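Local coordinates for protein collagen adhesin (Enterococcus faecalis, PDB 2OKM) that probably binds collagen as a cell-wall-anchored surface adhesin, of which this chain is the collagen-binding N2 subdomain, at residues F7-D12 and N122-N127; S17-W22 and T107-E112; F23-L28 and S101-Y106; Q47-E52 and N86-R91. One frame throughout, in Å; residues are numbered along the deposited sequence.

Interaction 1: F7-D12 and N122-N127; sequences FYKVGD and NSYDIN
F7-D12 and N122-N127 run antiparallel, their axes approaching to 8.8 Å at 168° from one another, too far for backbone pairing; they belong to the two facing sheets of a beta sandwich, and no direct backbone bond joins them; side chains and one water do. This is the N2 subdomain of the adhesin, an immunoglobulin-like sandwich, and the contact illustrates how such sheets are held by the inward-pointing residue at every second position of each strand. F7, K9, N122, Y124 and I126 all point inward. The centre is a T-shaped stack: the edge of the F7 ring is driven into one face of Y124, with ring centroids 4.7 Å apart and planes at 78°. CE1 of F7 stands over the middle of the tyrosine ring, 3.5 Å from Y124 CE1. Extension of F7 across the gap comes from its first torsion, which sets CG opposite the backbone N (chi1 178°). I126 closes the other end of the phenylalanine, its CD1 lying 3.6 Å from F7 CG, while I126 also packs on I37 and I39 of its own sheet. Beside F7, from the same side of the tyrosine ring, K9 runs past in the opposite direction, CD 3.8 Å from Y124 CD2. K9 NZ is modelled within hydrogen-bonding reach of Y106 OH, but it crowds N122 and its placing is doubtful; N122 gives its ND2 to D41. A water links the two strands, accepting from K9 N at 3.0 Å and lying 2.9 Å from Y124 OH.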
# COMPACT_ATOMS: atom_id res chain seq x y z
N PHE A 7 5.96 -3.78 7.17
CA PHE A 7 5.14 -2.85 6.43
C PHE A 7 5.31 -1.41 6.85
O PHE A 7 5.41 -1.09 8.03
CB PHE A 7 3.65 -3.21 6.55
CG PHE A 7 2.74 -2.24 5.84
CD1 PHE A 7 2.19 -1.15 6.51
CD2 PHE A 7 2.50 -2.38 4.47
CE1 PHE A 7 1.41 -0.21 5.83
CE2 PHE A 7 1.73 -1.45 3.79
CZ PHE A 7 1.18 -0.36 4.46
N TYR A 8 5.35 -0.53 5.85
CA TYR A 8 5.42 0.89 6.11
C TYR A 8 4.85 1.64 4.93
O TYR A 8 4.80 1.13 3.81
CB TYR A 8 6.84 1.36 6.44
CG TYR A 8 7.82 1.42 5.29
CD1 TYR A 8 8.54 0.30 4.90
CD2 TYR A 8 8.06 2.63 4.63
CE1 TYR A 8 9.49 0.38 3.88
CE2 TYR A 8 9.01 2.72 3.62
CZ TYR A 8 9.72 1.59 3.25
OH TYR A 8 10.67 1.68 2.27
N LYS A 9 4.41 2.85 5.21
CA LYS A 9 3.80 3.68 4.20
C LYS A 9 4.35 5.09 4.22
O LYS A 9 4.51 5.69 5.29
CB LYS A 9 2.30 3.69 4.46
CG LYS A 9 1.53 4.59 3.59
CD LYS A 9 0.12 4.51 4.03
CE LYS A 9 -0.54 5.74 3.59
NZ LYS A 9 -0.54 5.81 2.12
N VAL A 10 4.67 5.61 3.04
CA VAL A 10 5.18 6.97 2.89
C VAL A 10 4.61 7.58 1.63
O VAL A 10 4.01 6.90 0.80
CB VAL A 10 6.72 7.01 2.79
CG1 VAL A 10 7.34 6.60 4.12
CG2 VAL A 10 7.20 6.08 1.68
N GLY A 11 4.81 8.88 1.48
CA GLY A 11 4.33 9.56 0.29
C GLY A 11 5.17 10.79 0.02
O GLY A 11 6.00 11.17 0.85
N ASP A 12 4.96 11.39 -1.14
CA ASP A 12 5.67 12.61 -1.49
C ASP A 12 4.86 13.41 -2.50
O ASP A 12 3.81 12.95 -2.96
CB ASP A 12 7.07 12.31 -2.05
CG ASP A 12 7.04 11.52 -3.34
OD1 ASP A 12 6.27 11.87 -4.25
OD2 ASP A 12 7.82 10.54 -3.46
N ASN A 122 -2.52 9.68 5.63
CA ASN A 122 -3.16 8.44 5.22
C ASN A 122 -2.97 7.50 6.40
O ASN A 122 -1.87 7.38 6.93
CB ASN A 122 -2.52 7.83 3.98
CG ASN A 122 -3.30 6.63 3.46
OD1 ASN A 122 -2.75 5.72 2.85
ND2 ASN A 122 -4.59 6.63 3.72
N SER A 123 -4.05 6.85 6.81
CA SER A 123 -4.00 5.94 7.94
C SER A 123 -4.27 4.51 7.48
O SER A 123 -4.94 4.28 6.47
CB SER A 123 -5.04 6.36 8.99
OG SER A 123 -4.79 7.67 9.45
N TYR A 124 -3.74 3.55 8.22
CA TYR A 124 -3.92 2.16 7.87
C TYR A 124 -3.95 1.25 9.09
O TYR A 124 -3.50 1.62 10.17
CB TYR A 124 -2.80 1.71 6.91
CG TYR A 124 -1.42 1.69 7.54
CD1 TYR A 124 -1.03 0.64 8.37
CD2 TYR A 124 -0.53 2.74 7.34
CE1 TYR A 124 0.23 0.64 8.99
CE2 TYR A 124 0.73 2.75 7.95
CZ TYR A 124 1.10 1.69 8.77
OH TYR A 124 2.33 1.71 9.40
N ASP A 125 -4.51 0.07 8.88
CA ASP A 125 -4.60 -0.98 9.89
C ASP A 125 -4.21 -2.21 9.09
O ASP A 125 -4.88 -2.55 8.12
CB ASP A 125 -6.02 -1.12 10.42
CG ASP A 125 -6.17 -2.26 11.42
OD1 ASP A 125 -7.26 -2.87 11.45
OD2 ASP A 125 -5.21 -2.52 12.19
N ILE A 126 -3.13 -2.86 9.47
CA ILE A 126 -2.70 -4.04 8.73
C ILE A 126 -2.61 -5.27 9.62
O ILE A 126 -2.15 -5.19 10.76
CB ILE A 126 -1.33 -3.81 8.04
CG1 ILE A 126 -0.98 -5.03 7.18
CG2 ILE A 126 -0.25 -3.55 9.07
CD1 ILE A 126 0.32 -4.86 6.40
N ASN A 127 -3.08 -6.39 9.10
CA ASN A 127 -3.05 -7.67 9.80
C ASN A 127 -2.19 -8.64 8.99
O ASN A 127 -2.35 -8.74 7.78
CB ASN A 127 -4.47 -8.24 9.92
CG ASN A 127 -5.29 -7.55 10.99
OD1 ASN A 127 -5.02 -7.69 12.19
ND2 ASN A 127 -6.30 -6.79 10.57
O HOH W 1 4.32 3.35 8.12

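Interaction 2: S17-W22 and T107-E112; sequences SNQVRW and TSTITE
V20 and I110 form the tight side of this antiparallel strand pair, CG2 of V20 meeting CG1 of I110 at 3.6 Å where the two side chains cross at about a right angle. I110 reaches inward because CG1 lies opposite its carbonyl carbon (chi1 -62°), which also brings CD1 close to the backbone of N18 and Q19. In the backbone, V20 and S108 make a hydrogen-bonded pair: V20 N to S108 O spans 2.9 Å and S108 N to V20 O 3.0 Å. A third bond, I110 N to N18 O, is nearly straight at 174°, although the donor stands well above the carbonyl plane.

The side carrying Q19, R21, T107 and T109 is looser. Q19 stretches obliquely over T107, its NE2 3.9 Å from T107 CG2, and a water joins the Q19 amide to T109, 2.9 Å from Q19 OE1 and 2.6 Å from T109 OG1. N50 bonds both threonine hydroxyls, OD1 with T107 OG1 and ND2 with T109 OG1, and R21 turns to a salt bridge with D12.

Strand 101-110 is thus flanked by strand 19-26 and, through the T109 bond to Q48, by 47-49, with T107 bonded to N50 just beyond; V20 and I110 face F120 of strand 119-128, and T111 N-caps helix 112-115.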
# COMPACT_ATOMS: atom_id res chain seq x y z
N SER A 17 1.51 17.81 -10.76
CA SER A 17 1.05 18.97 -10.00
C SER A 17 -0.27 18.62 -9.32
O SER A 17 -1.11 17.92 -9.88
CB SER A 17 0.85 20.16 -10.93
OG SER A 17 0.28 21.26 -10.25
N ASN A 18 -0.44 19.12 -8.10
CA ASN A 18 -1.66 18.89 -7.33
C ASN A 18 -1.99 17.41 -7.10
O ASN A 18 -3.16 17.02 -7.12
CB ASN A 18 -2.84 19.59 -8.00
CG ASN A 18 -2.70 21.11 -7.98
OD1 ASN A 18 -3.52 21.83 -8.54
ND2 ASN A 18 -1.66 21.60 -7.31
N GLN A 19 -0.97 16.60 -6.88
CA GLN A 19 -1.17 15.18 -6.60
C GLN A 19 -0.23 14.72 -5.51
O GLN A 19 0.87 15.25 -5.36
CB GLN A 19 -0.93 14.32 -7.85
CG GLN A 19 -2.14 14.16 -8.76
CD GLN A 19 -1.93 13.09 -9.83
OE1 GLN A 19 -2.87 12.72 -10.54
NE2 GLN A 19 -0.71 12.60 -9.95
N VAL A 20 -0.68 13.74 -4.73
CA VAL A 20 0.15 13.17 -3.68
C VAL A 20 0.47 11.76 -4.16
O VAL A 20 -0.43 11.04 -4.59
CB VAL A 20 -0.59 13.08 -2.33
CG1 VAL A 20 0.31 12.41 -1.30
CG2 VAL A 20 -0.98 14.47 -1.85
N ARG A 21 1.74 11.38 -4.10
CA ARG A 21 2.15 10.04 -4.50
C ARG A 21 2.29 9.23 -3.22
O ARG A 21 3.02 9.62 -2.31
CB ARG A 21 3.49 10.05 -5.24
CG ARG A 21 3.53 10.91 -6.49
CD ARG A 21 4.70 10.49 -7.37
NE ARG A 21 5.95 10.40 -6.62
CZ ARG A 21 7.02 9.72 -7.01
NH1 ARG A 21 7.01 9.06 -8.16
NH2 ARG A 21 8.12 9.70 -6.26
N TRP A 22 1.58 8.11 -3.14
CA TRP A 22 1.63 7.26 -1.96
C TRP A 22 2.30 5.93 -2.26
O TRP A 22 2.29 5.46 -3.40
CB TRP A 22 0.21 7.01 -1.41
CG TRP A 22 -0.41 8.22 -0.74
CD1 TRP A 22 -1.41 9.00 -1.24
CD2 TRP A 22 -0.06 8.77 0.53
NE1 TRP A 22 -1.71 10.01 -0.35
CE2 TRP A 22 -0.90 9.89 0.75
CE3 TRP A 22 0.87 8.42 1.52
CZ2 TRP A 22 -0.82 10.67 1.91
CZ3 TRP A 22 0.95 9.20 2.68
CH2 TRP A 22 0.10 10.31 2.86
N THR A 107 -1.90 7.33 -6.52
CA THR A 107 -1.93 8.76 -6.27
C THR A 107 -3.30 9.22 -5.82
O THR A 107 -4.30 8.51 -5.96
CB THR A 107 -1.58 9.57 -7.53
OG1 THR A 107 -2.44 9.16 -8.61
CG2 THR A 107 -0.13 9.35 -7.92
N SER A 108 -3.33 10.42 -5.27
CA SER A 108 -4.56 11.05 -4.86
C SER A 108 -4.46 12.46 -5.38
O SER A 108 -3.38 13.04 -5.43
CB SER A 108 -4.71 11.03 -3.35
OG SER A 108 -4.98 9.72 -2.91
N THR A 109 -5.60 13.01 -5.79
CA THR A 109 -5.64 14.37 -6.29
C THR A 109 -5.83 15.30 -5.10
O THR A 109 -6.64 15.02 -4.22
CB THR A 109 -6.81 14.56 -7.28
OG1 THR A 109 -6.61 13.73 -8.42
CG2 THR A 109 -6.91 16.01 -7.72
N ILE A 110 -5.07 16.39 -5.08
CA ILE A 110 -5.17 17.36 -4.00
C ILE A 110 -6.32 18.31 -4.31
O ILE A 110 -6.36 18.91 -5.38
CB ILE A 110 -3.86 18.16 -3.87
CG1 ILE A 110 -2.71 17.21 -3.51
CG2 ILE A 110 -4.02 19.24 -2.81
CD1 ILE A 110 -1.34 17.87 -3.51
N THR A 111 -7.26 18.43 -3.38
CA THR A 111 -8.41 19.30 -3.56
C THR A 111 -8.06 20.74 -3.21
O THR A 111 -6.97 21.03 -2.71
CB THR A 111 -9.58 18.86 -2.66
OG1 THR A 111 -9.19 19.01 -1.28
CG2 THR A 111 -9.96 17.41 -2.93
N GLU A 112 -8.99 21.66 -3.48
CA GLU A 112 -8.77 23.07 -3.17
C GLU A 112 -8.50 23.21 -1.67
O GLU A 112 -7.57 23.91 -1.27
CB GLU A 112 -10.01 23.89 -3.56
CG GLU A 112 -10.00 25.35 -3.10
CD GLU A 112 -8.80 26.13 -3.59
OE1 GLU A 112 -8.27 25.81 -4.68
OE2 GLU A 112 -8.38 27.09 -2.90
O HOH W 2 -5.24 14.32 -10.56

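Interaction 3: F23-L28 and S101-Y106; sequences FLNVNL and SFIVRY
L24 and V104 make the apolar middle of this contact, their CB atoms 3.8 Å apart as partners of a hydrogen-bonded antiparallel pair. L24 continues toward Y106, and its CG lies in the plane of that ring, 3.8 Å from CE2, so the leucine abuts the edge of the tyrosine. V26 and F102 repeat the pattern two residues on, with CB atoms 4.0 Å apart. This row turns to the interior, where L24 also touches F88 and L90, and F102 meets F92. Four backbone bonds tie the two pairs together, among them V26 N to F102 O at 2.8 Å, with the donor nearly in line with the carbonyl bond.

On the reverse of the sheet the chemistry becomes mixed. The chain of R105, extended from CG to NE (chi2 179°, chi3 171°), crosses F23 at a slant: NE reaches the ring edge, 3.6 Å from CE2, and one face of the guanidinium is turned to F23 CD2. N25 places OD1 beside CG1 of I103, while its ND2 makes a weak hydrogen bond to Y8 O. At the end of the pair, where strand 19-26 gives way to a turn, a water sits between L28 O and S101 OG, 2.9 Å and 2.7 Å away.

Such alternation of an inward hydrophobic row with a row of mixed polarity (F23, N25, I103, R105) on the other face is characteristic of a strand in a beta sandwich; here strand 101-110 lies between 19-26 and 55-59.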
# COMPACT_ATOMS: atom_id res chain seq x y z
N PHE A 23 2.89 5.33 -1.23
CA PHE A 23 3.57 4.05 -1.38
C PHE A 23 3.26 3.11 -0.22
O PHE A 23 3.42 3.49 0.95
CB PHE A 23 5.09 4.25 -1.42
CG PHE A 23 5.57 5.22 -2.47
CD1 PHE A 23 5.44 6.59 -2.29
CD2 PHE A 23 6.17 4.75 -3.64
CE1 PHE A 23 5.91 7.48 -3.26
CE2 PHE A 23 6.64 5.63 -4.61
CZ PHE A 23 6.51 7.00 -4.42
N LEU A 24 2.83 1.90 -0.54
CA LEU A 24 2.57 0.89 0.47
C LEU A 24 3.70 -0.11 0.27
O LEU A 24 3.77 -0.78 -0.76
CB LEU A 24 1.21 0.22 0.23
CG LEU A 24 0.02 1.17 0.12
CD1 LEU A 24 -1.24 0.35 -0.08
CD2 LEU A 24 -0.11 2.04 1.37
N ASN A 25 4.60 -0.18 1.24
CA ASN A 25 5.77 -1.06 1.15
C ASN A 25 5.56 -2.33 1.95
O ASN A 25 5.66 -2.33 3.17
CB ASN A 25 6.99 -0.29 1.64
CG ASN A 25 7.27 0.92 0.79
OD1 ASN A 25 7.80 0.81 -0.31
ND2 ASN A 25 6.89 2.09 1.29
N VAL A 26 5.28 -3.40 1.23
CA VAL A 26 4.97 -4.68 1.84
C VAL A 26 6.02 -5.77 1.76
O VAL A 26 6.42 -6.19 0.66
CB VAL A 26 3.65 -5.23 1.24
CG1 VAL A 26 3.20 -6.47 1.99
CG2 VAL A 26 2.58 -4.14 1.25
N ASN A 27 6.46 -6.24 2.92
CA ASN A 27 7.43 -7.33 3.02
C ASN A 27 8.68 -7.14 2.16
O ASN A 27 9.07 -8.04 1.42
CB ASN A 27 6.70 -8.63 2.64
CG ASN A 27 7.47 -9.88 3.02
OD1 ASN A 27 8.27 -9.87 3.96
ND2 ASN A 27 7.21 -10.97 2.31
N LEU A 28 9.31 -5.97 2.26
CA LEU A 28 10.50 -5.69 1.47
C LEU A 28 11.64 -6.67 1.73
O LEU A 28 12.47 -6.91 0.85
CB LEU A 28 10.97 -4.24 1.70
CG LEU A 28 10.31 -3.16 0.83
CD1 LEU A 28 8.80 -3.24 0.94
CD2 LEU A 28 10.81 -1.79 1.25
N SER A 101 8.04 -9.32 -2.08
CA SER A 101 7.77 -7.95 -1.66
C SER A 101 6.86 -7.25 -2.66
O SER A 101 6.86 -7.58 -3.85
CB SER A 101 9.08 -7.16 -1.53
OG SER A 101 9.73 -7.03 -2.78
N PHE A 102 6.07 -6.31 -2.16
CA PHE A 102 5.16 -5.54 -3.00
C PHE A 102 5.28 -4.06 -2.68
O PHE A 102 5.19 -3.67 -1.51
CB PHE A 102 3.69 -5.92 -2.71
CG PHE A 102 3.36 -7.37 -2.90
CD1 PHE A 102 2.73 -7.80 -4.06
CD2 PHE A 102 3.67 -8.30 -1.91
CE1 PHE A 102 2.40 -9.15 -4.24
CE2 PHE A 102 3.34 -9.65 -2.07
CZ PHE A 102 2.71 -10.07 -3.24
N ILE A 103 5.52 -3.24 -3.69
CA ILE A 103 5.52 -1.80 -3.46
C ILE A 103 4.31 -1.36 -4.27
O ILE A 103 4.29 -1.46 -5.50
CB ILE A 103 6.79 -1.11 -3.96
CG1 ILE A 103 7.96 -1.50 -3.06
CG2 ILE A 103 6.59 0.42 -3.91
CD1 ILE A 103 9.30 -0.93 -3.48
N VAL A 104 3.28 -0.90 -3.57
CA VAL A 104 2.06 -0.46 -4.21
C VAL A 104 2.11 1.05 -4.36
O VAL A 104 2.26 1.77 -3.38
CB VAL A 104 0.81 -0.83 -3.36
CG1 VAL A 104 -0.46 -0.52 -4.15
CG2 VAL A 104 0.86 -2.30 -2.99
N ARG A 105 2.01 1.50 -5.60
CA ARG A 105 2.03 2.93 -5.89
C ARG A 105 0.66 3.38 -6.34
O ARG A 105 0.01 2.72 -7.14
CB ARG A 105 3.04 3.23 -7.00
CG ARG A 105 4.51 3.07 -6.63
CD ARG A 105 5.40 3.38 -7.82
NE ARG A 105 6.82 3.44 -7.47
CZ ARG A 105 7.59 2.38 -7.24
NH1 ARG A 105 7.09 1.16 -7.32
NH2 ARG A 105 8.87 2.54 -6.91
N TYR A 106 0.20 4.51 -5.81
CA TYR A 106 -1.07 5.09 -6.21
C TYR A 106 -1.03 6.56 -5.88
O TYR A 106 -0.22 7.00 -5.07
CB TYR A 106 -2.26 4.39 -5.53
CG TYR A 106 -2.37 4.61 -4.04
CD1 TYR A 106 -3.08 5.70 -3.52
CD2 TYR A 106 -1.78 3.72 -3.14
CE1 TYR A 106 -3.21 5.88 -2.14
CE2 TYR A 106 -1.90 3.90 -1.76
CZ TYR A 106 -2.61 4.98 -1.27
OH TYR A 106 -2.73 5.16 0.08
O HOH W 3 12.29 -6.69 -2.08

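Interaction 4: Q47-E52 and N86-R91; sequences QQLNKE and NDFNLR. With SO4 (sulfate ion), chain C.
N86 serves two partners at once, the backbone of strand 47-49 and a sulfate ion. Its side chain reaches across to Q48 and L49, and the atom modelled as N86 ND2 lies 2.7 Å from L49 N; the amide is probably turned over in the model, so which of its two atoms makes this approach remains open, although with the group reversed a hydrogen bond would be possible. The first torsion sets CG opposite the carbonyl carbon (chi1 -61°), which carries the amide toward Q48 and L49. The sulfate, probably from the crystallisation liquor, receives a weak hydrogen bond from N86 N to O4 at 3.1 Å, the angle at the hydrogen being only 133°. T84 adds its hydroxyl to the same ion.

The two strands belong to opposite sheets of the beta sandwich, 47-49 pairing with 101-110 and 87-92 with 37-43 and 78-82, so that this contact joins the two sheets. Beyond N86, at F88, the contact turns apolar. L49 sends CD2 toward the F88 ring, 3.7 Å from F88 CD2, and the two side chains cross at about a right angle. F88 is placed beside the leucine by a chi1 of 65°, its CG lying between the backbone N and the carbonyl carbon. F54 and Y106 each meet the F88 ring edge-to-face, and F82 packs against both L49 and F88.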
# COMPACT_ATOMS: atom_id res chain seq x y z
N GLN A 47 -7.79 15.25 -0.04
CA GLN A 47 -7.36 14.37 -1.12
C GLN A 47 -8.51 13.54 -1.69
O GLN A 47 -9.47 13.22 -0.99
CB GLN A 47 -6.31 13.38 -0.60
CG GLN A 47 -5.16 14.01 0.15
CD GLN A 47 -4.33 12.97 0.88
OE1 GLN A 47 -3.64 12.16 0.27
NE2 GLN A 47 -4.42 12.98 2.21
N GLN A 48 -8.39 13.20 -2.97
CA GLN A 48 -9.36 12.37 -3.65
C GLN A 48 -8.58 11.24 -4.29
O GLN A 48 -7.80 11.45 -5.21
CB GLN A 48 -10.13 13.17 -4.70
CG GLN A 48 -11.22 14.03 -4.09
CD GLN A 48 -12.28 13.20 -3.37
OE1 GLN A 48 -12.91 13.66 -2.42
NE2 GLN A 48 -12.48 11.97 -3.84
N LEU A 49 -8.79 10.04 -3.77
CA LEU A 49 -8.10 8.85 -4.26
C LEU A 49 -8.32 8.60 -5.75
O LEU A 49 -9.45 8.63 -6.23
CB LEU A 49 -8.57 7.64 -3.46
CG LEU A 49 -8.00 6.28 -3.86
CD1 LEU A 49 -6.49 6.26 -3.63
CD2 LEU A 49 -8.67 5.19 -3.04
N ASN A 50 -7.23 8.36 -6.47
CA ASN A 50 -7.30 8.06 -7.90
C ASN A 50 -7.37 6.53 -7.99
O ASN A 50 -6.34 5.85 -8.04
CB ASN A 50 -6.04 8.60 -8.60
CG ASN A 50 -5.92 10.11 -8.51
OD1 ASN A 50 -4.82 10.67 -8.63
ND2 ASN A 50 -7.05 10.79 -8.31
N LYS A 51 -8.59 6.00 -7.99
CA LYS A 51 -8.80 4.55 -8.02
C LYS A 51 -8.21 3.78 -9.19
O LYS A 51 -8.07 2.56 -9.11
CB LYS A 51 -10.29 4.24 -7.91
CG LYS A 51 -10.92 4.69 -6.62
CD LYS A 51 -12.37 4.26 -6.55
CE LYS A 51 -13.03 4.73 -5.28
NZ LYS A 51 -14.44 4.26 -5.23
N GLU A 52 -7.89 4.47 -10.28
CA GLU A 52 -7.33 3.80 -11.45
C GLU A 52 -5.81 3.97 -11.54
O GLU A 52 -5.21 3.60 -12.54
CB GLU A 52 -7.97 4.35 -12.72
CG GLU A 52 -9.49 4.27 -12.74
CD GLU A 52 -10.09 4.87 -13.99
OE1 GLU A 52 -9.86 6.07 -14.25
OE2 GLU A 52 -10.81 4.15 -14.72
N ASN A 86 -12.54 7.24 -0.94
CA ASN A 86 -11.18 7.45 -0.45
C ASN A 86 -10.64 6.39 0.52
O ASN A 86 -9.52 6.52 1.01
CB ASN A 86 -11.09 8.83 0.19
CG ASN A 86 -11.40 9.95 -0.79
OD1 ASN A 86 -12.34 10.73 -0.59
ND2 ASN A 86 -10.63 10.02 -1.86
N ASP A 87 -11.44 5.37 0.80
CA ASP A 87 -11.02 4.30 1.70
C ASP A 87 -11.00 2.99 0.91
O ASP A 87 -11.87 2.75 0.08
CB ASP A 87 -12.00 4.15 2.86
CG ASP A 87 -12.01 5.35 3.79
OD1 ASP A 87 -12.90 5.40 4.67
OD2 ASP A 87 -11.14 6.24 3.65
N PHE A 88 -10.00 2.15 1.17
CA PHE A 88 -9.92 0.88 0.47
C PHE A 88 -9.31 -0.19 1.34
O PHE A 88 -8.54 0.10 2.26
CB PHE A 88 -9.11 1.03 -0.83
CG PHE A 88 -7.65 1.38 -0.62
CD1 PHE A 88 -6.70 0.38 -0.42
CD2 PHE A 88 -7.24 2.71 -0.62
CE1 PHE A 88 -5.35 0.70 -0.24
CE2 PHE A 88 -5.89 3.04 -0.43
CZ PHE A 88 -4.95 2.03 -0.24
N ASN A 89 -9.69 -1.44 1.08
CA ASN A 89 -9.13 -2.56 1.80
C ASN A 89 -8.36 -3.34 0.75
O ASN A 89 -8.89 -3.65 -0.32
CB ASN A 89 -10.22 -3.44 2.42
CG ASN A 89 -11.01 -2.73 3.49
OD1 ASN A 89 -10.48 -1.89 4.21
ND2 ASN A 89 -12.29 -3.06 3.60
N LEU A 90 -7.10 -3.64 1.04
CA LEU A 90 -6.27 -4.37 0.09
C LEU A 90 -5.72 -5.63 0.74
O LEU A 90 -5.11 -5.58 1.81
CB LEU A 90 -5.12 -3.48 -0.38
CG LEU A 90 -4.08 -4.07 -1.35
CD1 LEU A 90 -4.76 -4.57 -2.60
CD2 LEU A 90 -3.05 -3.00 -1.69
N ARG A 91 -5.95 -6.77 0.09
CA ARG A 91 -5.49 -8.05 0.60
C ARG A 91 -4.52 -8.73 -0.37
O ARG A 91 -4.71 -8.68 -1.58
CB ARG A 91 -6.69 -8.97 0.83
CG ARG A 91 -6.32 -10.39 1.18
CD ARG A 91 -7.58 -11.20 1.46
NE ARG A 91 -8.43 -10.63 2.51
CZ ARG A 91 -8.50 -11.10 3.75
NH1 ARG A 91 -7.78 -12.16 4.08
NH2 ARG A 91 -9.33 -10.56 4.64
S SO4 C . -14.78 9.25 1.87
O1 SO4 C . -13.80 10.35 1.95
O2 SO4 C . -14.42 8.19 2.82
O3 SO4 C . -16.12 9.77 2.22
O4 SO4 C . -14.80 8.71 0.49

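In the fold
Interactions 2 and 3 are two halves of one ladder, strand 19-26 on strand 101-110, joined by the backbone bond from W22 to Y106; the centre of interaction 3 lies about 5 Å from the centre of the chain and the contact is buried, whereas interaction 2, about 16 Å out, is partly buried and has more polar side chains. Interactions 1 and 4, both buried, instead bridge the two sheets without backbone pairing, the first through an aromatic stack, the second through a leucine-phenylalanine contact and an asparagine beside a bound sulfate. Y106 of interaction 3 touches all the others: W22 of interaction 2, L49 and F88 of interaction 4, and, less certainly, the lysine end of K9 in interaction 1.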